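Local structure of ribonucleoside-diphosphate reductase (Pseudomonas aeruginosa, 5IM3) at residues E126-A129 with A130-K133; K48-V51 with A52-A56. The protein probably supplies the deoxyribonucleotides for DNA synthesis by reducing ribonucleoside diphosphates, and is an allosteric enzyme whose ATP cone binds dATP. All coordinates share one frame; numbering follows the deposited sequence.

Interaction 1 of 2, residues E126-A129 with A130-K133. With DTP (2'-deoxyadenosine 5'-triphosphate), chain D.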
loop_
_atom_site.group_PDB
_atom_site.type_symbol
_atom_site.label_atom_id
_atom_site.label_comp_id
_atom_site.label_asym_id
_atom_site.label_seq_id
_atom_site.Cartn_x
_atom_site.Cartn_y
_atom_site.Cartn_z
ATOM N N GLU A 126 -22.370 55.209 -9.373
ATOM C CA GLU A 126 -21.153 55.566 -10.093
ATOM C C GLU A 126 -21.322 56.896 -10.813
ATOM O O GLU A 126 -20.377 57.689 -10.892
ATOM C CB GLU A 126 -20.779 54.463 -11.083
ATOM C CG GLU A 126 -19.347 54.558 -11.595
ATOM C CD GLU A 126 -18.320 54.333 -10.502
ATOM O OE1 GLU A 126 -18.661 53.686 -9.485
ATOM O OE2 GLU A 126 -17.173 54.805 -10.658
ATOM N N ALA A 127 -22.521 57.156 -11.339
ATOM C CA ALA A 127 -22.784 58.439 -11.983
ATOM C C ALA A 127 -22.551 59.591 -11.020
ATOM O O ALA A 127 -21.973 60.618 -11.396
ATOM C CB ALA A 127 -24.215 58.474 -12.521
ATOM N N ARG A 128 -22.986 59.439 -9.767
ATOM C CA ARG A 128 -22.787 60.492 -8.782
ATOM C C ARG A 128 -21.371 60.524 -8.234
ATOM O O ARG A 128 -20.950 61.563 -7.716
ATOM C CB ARG A 128 -23.792 60.335 -7.636
ATOM C CG ARG A 128 -25.239 60.575 -8.054
ATOM C CD ARG A 128 -25.434 61.975 -8.643
ATOM N NE ARG A 128 -26.748 62.155 -9.251
ATOM C CZ ARG A 128 -27.034 61.899 -10.527
ATOM N NH1 ARG A 128 -26.103 61.436 -11.354
ATOM N NH2 ARG A 128 -28.264 62.110 -10.977
ATOM N N ALA A 129 -20.628 59.424 -8.343
ATOM C CA ALA A 129 -19.204 59.473 -8.041
ATOM C C ALA A 129 -18.447 60.216 -9.134
ATOM O O ALA A 129 -17.492 60.951 -8.849
ATOM C CB ALA A 129 -18.653 58.057 -7.870
ATOM N N ALA A 130 -18.869 60.047 -10.388
ATOM C CA ALA A 130 -18.242 60.769 -11.490
ATOM C C ALA A 130 -18.411 62.274 -11.328
ATOM O O ALA A 130 -17.473 63.042 -11.573
ATOM C CB ALA A 130 -18.833 60.301 -12.821
ATOM N N GLU A 131 -19.602 62.717 -10.917
ATOM C CA GLU A 131 -19.836 64.147 -10.730
ATOM C C GLU A 131 -18.994 64.701 -9.586
ATOM O O GLU A 131 -18.489 65.825 -9.671
ATOM C CB GLU A 131 -21.324 64.406 -10.479
ATOM C CG GLU A 131 -22.217 64.088 -11.675
ATOM C CD GLU A 131 -23.700 64.066 -11.329
ATOM O OE1 GLU A 131 -24.053 64.382 -10.170
ATOM O OE2 GLU A 131 -24.513 63.727 -12.219
ATOM N N ARG A 132 -18.839 63.930 -8.505
ATOM C CA ARG A 132 -17.966 64.362 -7.418
ATOM C C ARG A 132 -16.513 64.408 -7.870
ATOM O O ARG A 132 -15.795 65.371 -7.575
ATOM C CB ARG A 132 -18.119 63.432 -6.213
ATOM C CG ARG A 132 -19.434 63.582 -5.470
ATOM C CD ARG A 132 -19.461 62.743 -4.200
ATOM N NE ARG A 132 -20.415 61.639 -4.293
ATOM C CZ ARG A 132 -20.094 60.370 -4.538
ATOM N NH1 ARG A 132 -18.830 60.006 -4.712
ATOM N NH2 ARG A 132 -21.050 59.454 -4.601
ATOM N N LYS A 133 -16.065 63.376 -8.587
ATOM C CA LYS A 133 -14.693 63.348 -9.078
ATOM C C LYS A 133 -14.418 64.534 -9.995
ATOM O O LYS A 133 -13.413 65.237 -9.839
ATOM C CB LYS A 133 -14.434 62.028 -9.806
ATOM C CG LYS A 133 -13.012 61.857 -10.308
ATOM C CD LYS A 133 -12.822 60.483 -10.930
ATOM C CE LYS A 133 -11.362 60.201 -11.239
ATOM N NZ LYS A 133 -11.157 58.775 -11.628
HETATM P PG DTP D . -24.715 62.210 -3.895
HETATM O O1G DTP D . -25.404 62.279 -2.623
HETATM O O2G DTP D . -25.452 62.864 -5.019
HETATM O O3G DTP D . -23.313 62.738 -3.841
HETATM P PB DTP D . -25.221 59.351 -3.760
HETATM O O1B DTP D . -25.217 59.335 -2.287
HETATM O O2B DTP D . -24.511 58.119 -4.299
HETATM O O3B DTP D . -24.550 60.684 -4.312
HETATM P PA DTP D . -28.024 60.023 -3.626
HETATM O O1A DTP D . -28.926 60.560 -4.665
HETATM O O2A DTP D . -27.643 61.093 -2.590
HETATM O O3A DTP D . -26.712 59.428 -4.303
HETATM O "O5'" DTP D . -28.580 58.774 -2.852
HETATM C "C5'" DTP D . -29.299 57.760 -3.571
HETATM C "C4'" DTP D . -28.696 56.390 -3.371
HETATM O "O4'" DTP D . -29.729 55.397 -3.541
HETATM C "C3'" DTP D . -27.572 56.030 -4.354
HETATM O "O3'" DTP D . -26.385 55.667 -3.649
HETATM C "C2'" DTP D . -28.110 54.827 -5.130
HETATM C "C1'" DTP D . -29.593 54.789 -4.808
HETATM N N9 DTP D . -30.455 55.481 -5.764
HETATM C C8 DTP D . -31.098 56.683 -5.633
HETATM N N7 DTP D . -31.757 57.058 -6.703
HETATM C C5 DTP D . -31.535 56.026 -7.603
HETATM C C6 DTP D . -31.958 55.816 -8.928
HETATM N N6 DTP D . -32.667 56.702 -9.631
HETATM N N1 DTP D . -31.584 54.668 -9.530
HETATM C C2 DTP D . -30.830 53.801 -8.850
HETATM N N3 DTP D . -30.354 53.899 -7.608
HETATM C C4 DTP D . -30.743 55.043 -7.034
#

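Interaction 2 of 2, residues K48-V51 with A52-A56. With DTP (2'-deoxyadenosine 5'-triphosphate), chain D; DTP (2'-deoxyadenosine 5'-triphosphate), chain C.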
loop_
_atom_site.group_PDB
_atom_site.type_symbol
_atom_site.label_atom_id
_atom_site.label_comp_id
_atom_site.label_asym_id
_atom_site.label_seq_id
_atom_site.Cartn_x
_atom_site.Cartn_y
_atom_site.Cartn_z
ATOM N N LYS A 48 -31.812 56.012 6.385
ATOM C CA LYS A 48 -31.045 56.434 5.216
ATOM C C LYS A 48 -30.712 55.248 4.318
ATOM O O LYS A 48 -30.698 55.378 3.088
ATOM C CB LYS A 48 -29.771 57.159 5.657
ATOM C CG LYS A 48 -30.025 58.423 6.470
ATOM C CD LYS A 48 -30.780 59.472 5.664
ATOM C CE LYS A 48 -30.971 60.754 6.458
ATOM N NZ LYS A 48 -31.677 61.804 5.670
ATOM N N ILE A 49 -30.444 54.084 4.912
ATOM C CA ILE A 49 -30.236 52.878 4.115
ATOM C C ILE A 49 -31.550 52.421 3.498
ATOM O O ILE A 49 -31.616 52.087 2.309
ATOM C CB ILE A 49 -29.606 51.765 4.973
ATOM C CG1 ILE A 49 -28.190 52.163 5.392
ATOM C CG2 ILE A 49 -29.593 50.441 4.205
ATOM C CD1 ILE A 49 -27.501 51.166 6.303
ATOM N N THR A 50 -32.614 52.389 4.303
ATOM C CA THR A 50 -33.916 51.967 3.801
ATOM C C THR A 50 -34.390 52.868 2.668
ATOM O O THR A 50 -34.925 52.386 1.662
ATOM C CB THR A 50 -34.935 51.959 4.941
ATOM O OG1 THR A 50 -34.561 50.971 5.909
ATOM C CG2 THR A 50 -36.336 51.653 4.423
ATOM N N VAL A 51 -34.213 54.182 2.818
ATOM C CA VAL A 51 -34.606 55.106 1.759
ATOM C C VAL A 51 -33.782 54.848 0.504
ATOM O O VAL A 51 -34.319 54.799 -0.608
ATOM C CB VAL A 51 -34.467 56.563 2.247
ATOM C CG1 VAL A 51 -34.602 57.540 1.092
ATOM C CG2 VAL A 51 -35.511 56.868 3.311
ATOM N N ALA A 52 -32.469 54.664 0.662
ATOM C CA ALA A 52 -31.600 54.484 -0.497
ATOM C C ALA A 52 -32.026 53.276 -1.324
ATOM O O ALA A 52 -32.213 53.376 -2.541
ATOM C CB ALA A 52 -30.147 54.342 -0.043
ATOM N N ILE A 53 -32.187 52.122 -0.674
ATOM C CA ILE A 53 -32.569 50.909 -1.393
ATOM C C ILE A 53 -33.951 51.071 -2.014
ATOM O O ILE A 53 -34.203 50.605 -3.133
ATOM C CB ILE A 53 -32.513 49.690 -0.453
ATOM C CG1 ILE A 53 -31.108 49.534 0.134
ATOM C CG2 ILE A 53 -32.922 48.417 -1.198
ATOM C CD1 ILE A 53 -30.980 48.404 1.132
ATOM N N THR A 54 -34.872 51.720 -1.299
ATOM C CA THR A 54 -36.215 51.914 -1.836
ATOM C C THR A 54 -36.184 52.766 -3.100
ATOM O O THR A 54 -36.926 52.500 -4.053
ATOM C CB THR A 54 -37.118 52.554 -0.781
ATOM O OG1 THR A 54 -37.118 51.749 0.403
ATOM C CG2 THR A 54 -38.547 52.680 -1.300
ATOM N N LYS A 55 -35.335 53.797 -3.125
ATOM C CA LYS A 55 -35.175 54.593 -4.338
ATOM C C LYS A 55 -34.814 53.712 -5.526
ATOM O O LYS A 55 -35.341 53.894 -6.630
ATOM C CB LYS A 55 -34.100 55.663 -4.141
ATOM C CG LYS A 55 -34.425 56.753 -3.126
ATOM C CD LYS A 55 -33.389 57.876 -3.215
ATOM C CE LYS A 55 -33.419 58.814 -2.013
ATOM N NZ LYS A 55 -32.047 59.106 -1.483
ATOM N N ALA A 56 -33.914 52.746 -5.319
ATOM C CA ALA A 56 -33.454 51.911 -6.423
ATOM C C ALA A 56 -34.543 50.963 -6.906
ATOM O O ALA A 56 -34.610 50.658 -8.102
ATOM C CB ALA A 56 -32.213 51.123 -6.003
HETATM P PG DTP D . -24.715 62.210 -3.895
HETATM O O1G DTP D . -25.404 62.279 -2.623
HETATM O O2G DTP D . -25.452 62.864 -5.019
HETATM O O3G DTP D . -23.313 62.738 -3.841
HETATM P PB DTP D . -25.221 59.351 -3.760
HETATM O O1B DTP D . -25.217 59.335 -2.287
HETATM O O2B DTP D . -24.511 58.119 -4.299
HETATM O O3B DTP D . -24.550 60.684 -4.312
HETATM P PA DTP D . -28.024 60.023 -3.626
HETATM O O1A DTP D . -28.926 60.560 -4.665
HETATM O O2A DTP D . -27.643 61.093 -2.590
HETATM O O3A DTP D . -26.712 59.428 -4.303
HETATM O "O5'" DTP D . -28.580 58.774 -2.852
HETATM C "C5'" DTP D . -29.299 57.760 -3.571
HETATM C "C4'" DTP D . -28.696 56.390 -3.371
HETATM O "O4'" DTP D . -29.729 55.397 -3.541
HETATM C "C3'" DTP D . -27.572 56.030 -4.354
HETATM O "O3'" DTP D . -26.385 55.667 -3.649
HETATM C "C2'" DTP D . -28.110 54.827 -5.130
HETATM C "C1'" DTP D . -29.593 54.789 -4.808
HETATM N N9 DTP D . -30.455 55.481 -5.764
HETATM C C8 DTP D . -31.098 56.683 -5.633
HETATM N N7 DTP D . -31.757 57.058 -6.703
HETATM C C5 DTP D . -31.535 56.026 -7.603
HETATM C C6 DTP D . -31.958 55.816 -8.928
HETATM N N6 DTP D . -32.667 56.702 -9.631
HETATM N N1 DTP D . -31.584 54.668 -9.530
HETATM C C2 DTP D . -30.830 53.801 -8.850
HETATM N N3 DTP D . -30.354 53.899 -7.608
HETATM C C4 DTP D . -30.743 55.043 -7.034
HETATM P PG DTP C . -26.644 63.307 0.779
HETATM O O1G DTP C . -27.897 63.663 1.484
HETATM O O2G DTP C . -26.863 62.278 -0.345
HETATM O O3G DTP C . -25.945 64.512 0.181
HETATM P PB DTP C . -25.151 61.071 1.671
HETATM O O1B DTP C . -24.739 60.714 0.297
HETATM O O2B DTP C . -24.074 60.744 2.689
HETATM O O3B DTP C . -25.596 62.595 1.742
HETATM P PA DTP C . -27.509 59.722 0.901
HETATM O O1A DTP C . -28.870 59.592 1.452
HETATM O O2A DTP C . -27.426 60.506 -0.412
HETATM O O3A DTP C . -26.523 60.336 1.987
HETATM O "O5'" DTP C . -26.825 58.348 0.693
HETATM C "C5'" DTP C . -26.834 57.496 1.842
HETATM C "C4'" DTP C . -25.888 56.338 1.672
HETATM O "O4'" DTP C . -24.997 56.289 2.802
HETATM C "C3'" DTP C . -26.588 54.988 1.678
HETATM O "O3'" DTP C . -25.811 53.984 1.024
HETATM C "C2'" DTP C . -26.720 54.700 3.168
HETATM C "C1'" DTP C . -25.553 55.447 3.806
HETATM N N9 DTP C . -25.928 56.271 4.952
HETATM C C8 DTP C . -26.418 57.550 4.965
HETATM N N7 DTP C . -26.749 57.986 6.156
HETATM C C5 DTP C . -26.450 56.920 6.990
HETATM C C6 DTP C . -26.573 56.742 8.379
HETATM N N6 DTP C . -27.162 57.630 9.190
HETATM N N1 DTP C . -26.145 55.570 8.900
HETATM C C2 DTP C . -25.649 54.643 8.073
HETATM N N3 DTP C . -25.520 54.688 6.747
HETATM C C4 DTP C . -25.934 55.860 6.263
#

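Interaction 1 of 2, residues E126-A129 with A130-K133
R128 and E131 run side by side from one face of helix 115-138, three residues apart, and illustrate how neighbouring helix positions can combine a salt bridge with a ligand contact. R128 NH1 lies 2.9 Å from E131 OE2, yet this is a bridge of charge alone: the carboxylate oxygen sits over a face of the guanidinium, with no N-H aimed at it. The two flat groups are only 19° apart, so the acid lies almost parallel to the guanidinium, and R128 CD comes to 3.2 Å from E131 OE1. A bend at chi2 (-58°) folds the arginine back toward E131, while its aliphatic base meets the triphosphate of the chain D dATP, R128 CB being 3.4 Å from the bridging oxygen O3B.

R132 is posed differently. Its chain kinks at chi3 (-112°), laying the guanidinium over the preceding turn with R128 O 3.4 Å above the plane, over its centre, and R132 NH1 3.4 Å from A129 CA. The edge is thereby left to the nucleotide: R132 NE donates a nearly straight hydrogen bond of 3.1 Å to O3G of the gamma phosphate, which lies in the guanidinium plane. NH2 approaches R37 of the same chain, as expected where arginines gather round phosphates. The backbone beneath keeps the helical pattern, each residue from A130 to K133 bonding to the carbonyl four places earlier. R128 and R132 line the triphosphate of a dATP site in the ATP cone, and Q102, Y124 and R37 also hydrogen-bond this nucleotide.

Interaction 2 of 2, residues K48-V51 with A52-A56
V51 and K55, one helical turn apart, cross obliquely at the side of helix 46-60, with the lysine running along a bound nucleotide. K55 CB is already at the base of the chain D dATP, 3.5 Å from C8. CG turns over the preceding turn, with K55 CG 3.2 Å from V51 O. CD returns to the adenine, again nearest C8, and K55 CE rests against the V51 methyl CG1 at 3.6 Å. That methyl stands anti to the backbone N (chi1 169°), the setting that brings it against the lysine chain. The final torsion of K55 is skewed (chi4 134°), and NZ ends 3.7 Å from both C5' and O5' of the chain D dATP, where the sugar joins the alpha phosphate.

The other pairs, turned to neighbouring helices, are simpler. T54 OG1 donates to T50 O at 2.6 Å, and T54 N donates to the same oxygen, the two donors coming from opposite faces of the carbonyl plane. This threonine-to-backbone bond holds the hydroxyl against the helix backbone, and the T54 side chain touches V75 of helix 69-88. I49 and I53 lie alongside each other, I49 CG2 to I53 CD1 3.9 Å, and pack on V105 of helix 98-111.

The nucleotides divide the helix between them. K48 CB comes to 3.2 Å from N7 of the chain C dATP and I49 CG1 meets its sugar, whereas A52 O faces the sugar oxygen O4' of the chain D molecule and A56 CB lies 3.7 Å from its N3. The chemistry implies that these residues meet the adenine and deoxyribose mainly through carbon and backbone contacts, while the positive end of K55 probably adds electrostatic attraction toward the phosphates.

Interaction 2 comes first along the chain, on helix 46-60, and interaction 1 follows on helix 115-138; their centres are 18 Å apart and their nearest atoms about 10 Å, without touching. The chain D dATP spans the gap, its base and sugar against residues 52-56 and its triphosphate against R128 and R132. The helices also meet directly, A52 and A56 packing on Y121. Both contacts belong to the first ATP cone, far from the centre of the chain. Two nucleotides share this cone, since helix 46-60 also borders the chain C dATP, an arrangement consistent with allosteric control through paired effector molecules.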